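Local coordinates for protein N5-Carboxyaminoimidazole ribonucleotide synthetase (Staphylococcus aureus subsp. aureus, PDB 3ORQ) that catalyses the ATP-dependent joining of 5-aminoimidazole ribonucleotide and bicarbonate into N5-carboxyaminoimidazole ribonucleotide, a step of purine biosynthesis, at residues N242-I245 / Q246-F250. Residues are numbered along the deposited sequence; the frame is centred on the assembly and turned at random.
Sequences NKII and QSIHF
I244 and I245 both reach the ring of F250, which the chain brings back against the side chains of helix 234-245. CG2 of I244 comes to the rim of the ring near its plane, 3.8 Å from CE2 of F250. CD1 of I245 approaches the neighbouring ring atom at a slant, 4.0 Å from CD2 of F250. With CG1 of I244 beside the backbone N (chi1 -63°), its CG2 lies anti to that N, from where it meets the ring and, more loosely, CD1 of I248 at 4.3 Å. I245 also touches F254 on strand 252-261.

The backbone bonds carry the chain from helix 234-245 into the loop that follows. Q246 N donates to K243 O at 3.2 Å and S247 N to I244 O at 3.1 Å, both spanning three residues. I248 N adds a weak i to i+4 bond to I244 O at 3.2 Å, so this carbonyl receives two successive N-H groups while the chain unwinds. Beyond S247 the backbone is extended and leads into strand 252-261 of the ATP-grasp domain. I248 packs on A104, L107 and L108 of helix 103-109, F250 stacks with F254, and I244 also touches I271 on strand 266-272, next to the magnesium ligand E270.

On the more open side, the Q246 side chain bends at chi2 (99°) and folds back over the helix. N242 O lies obliquely over its amide, 3.0 Å from OE1 and 2.8 Å from NE2 of Q246; neither pair is a hydrogen bond, and so close an approach makes the placing of the amide doubtful.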
loop_
_atom_site.group_PDB
_atom_site.type_symbol
_atom_site.label_atom_id
_atom_site.label_comp_id
_atom_site.label_asym_id
_atom_site.label_seq_id
_atom_site.Cartn_x
_atom_site.Cartn_y
_atom_site.Cartn_z
ATOM N N ASN A 242 26.300 -12.233 4.676
ATOM C CA ASN A 242 27.408 -11.588 5.354
ATOM C C ASN A 242 28.715 -11.680 4.601
ATOM O O ASN A 242 29.476 -10.726 4.607
ATOM C CB ASN A 242 27.566 -12.097 6.767
ATOM C CG ASN A 242 26.344 -11.806 7.626
ATOM O OD1 ASN A 242 25.603 -10.805 7.421
ATOM N ND2 ASN A 242 26.123 -12.676 8.608
ATOM N N LYS A 243 28.974 -12.792 3.913
ATOM C CA LYS A 243 30.177 -12.870 3.072
ATOM C C LYS A 243 30.037 -11.937 1.878
ATOM O O LYS A 243 30.967 -11.194 1.541
ATOM C CB LYS A 243 30.438 -14.296 2.594
ATOM C CG LYS A 243 31.106 -15.202 3.639
ATOM C CD LYS A 243 30.944 -16.676 3.251
ATOM C CE LYS A 243 31.703 -17.601 4.218
ATOM N NZ LYS A 243 31.022 -17.854 5.525
ATOM N N ILE A 244 28.856 -11.946 1.256
ATOM C CA ILE A 244 28.657 -11.196 0.019
ATOM C C ILE A 244 28.818 -9.704 0.234
ATOM O O ILE A 244 29.326 -8.988 -0.630
ATOM C CB ILE A 244 27.257 -11.473 -0.564
ATOM C CG1 ILE A 244 27.122 -12.945 -0.932
ATOM C CG2 ILE A 244 26.942 -10.523 -1.719
ATOM C CD1 ILE A 244 25.727 -13.342 -1.453
ATOM N N ILE A 245 28.353 -9.246 1.383
ATOM C CA ILE A 245 28.352 -7.837 1.771
ATOM C C ILE A 245 29.756 -7.260 2.050
ATOM O O ILE A 245 29.965 -6.053 2.038
ATOM C CB ILE A 245 27.404 -7.702 3.006
ATOM C CG1 ILE A 245 26.028 -7.226 2.558
ATOM C CG2 ILE A 245 27.956 -6.839 4.148
ATOM C CD1 ILE A 245 25.274 -8.239 1.797
ATOM N N GLN A 246 30.732 -8.108 2.302
ATOM C CA GLN A 246 32.122 -7.603 2.398
ATOM C C GLN A 246 32.780 -7.376 1.048
ATOM O O GLN A 246 33.866 -6.808 0.984
ATOM C CB GLN A 246 33.027 -8.504 3.244
ATOM C CG GLN A 246 32.935 -8.225 4.736
ATOM C CD GLN A 246 32.009 -9.212 5.434
ATOM O OE1 GLN A 246 32.294 -10.428 5.492
ATOM N NE2 GLN A 246 30.885 -8.696 5.976
ATOM N N SER A 247 32.151 -7.846 -0.014
ATOM C CA SER A 247 32.764 -7.727 -1.326
ATOM C C SER A 247 32.036 -6.789 -2.278
ATOM O O SER A 247 32.646 -6.335 -3.266
ATOM C CB SER A 247 32.962 -9.116 -1.966
ATOM O OG SER A 247 33.950 -9.860 -1.243
ATOM N N ILE A 248 30.743 -6.521 -2.001
ATOM C CA ILE A 248 29.890 -5.700 -2.877
ATOM C C ILE A 248 29.084 -4.750 -2.025
ATOM O O ILE A 248 28.478 -5.161 -1.027
ATOM C CB ILE A 248 28.850 -6.533 -3.621
ATOM C CG1 ILE A 248 29.499 -7.633 -4.449
ATOM C CG2 ILE A 248 28.008 -5.668 -4.512
ATOM C CD1 ILE A 248 28.485 -8.527 -5.178
ATOM N N HIS A 249 29.101 -3.477 -2.380
ATOM C CA HIS A 249 28.364 -2.497 -1.622
ATOM C C HIS A 249 26.877 -2.542 -1.997
ATOM O O HIS A 249 26.518 -2.317 -3.151
ATOM C CB HIS A 249 28.919 -1.106 -1.886
ATOM C CG HIS A 249 28.166 -0.012 -1.187
ATOM N ND1 HIS A 249 28.164 0.128 0.186
ATOM C CD2 HIS A 249 27.384 0.988 -1.669
ATOM C CE1 HIS A 249 27.432 1.178 0.519
ATOM N NE2 HIS A 249 26.947 1.717 -0.588
ATOM N N PHE A 250 26.026 -2.809 -1.014
ATOM C CA PHE A 250 24.571 -2.694 -1.170
ATOM C C PHE A 250 23.968 -1.641 -0.275
ATOM O O PHE A 250 24.243 -1.622 0.923
ATOM C CB PHE A 250 23.930 -4.035 -0.827
ATOM C CG PHE A 250 24.194 -5.106 -1.842
ATOM C CD1 PHE A 250 23.574 -5.053 -3.108
ATOM C CD2 PHE A 250 25.101 -6.125 -1.562
ATOM C CE1 PHE A 250 23.818 -6.049 -4.059
ATOM C CE2 PHE A 250 25.365 -7.113 -2.509
ATOM C CZ PHE A 250 24.737 -7.091 -3.742
#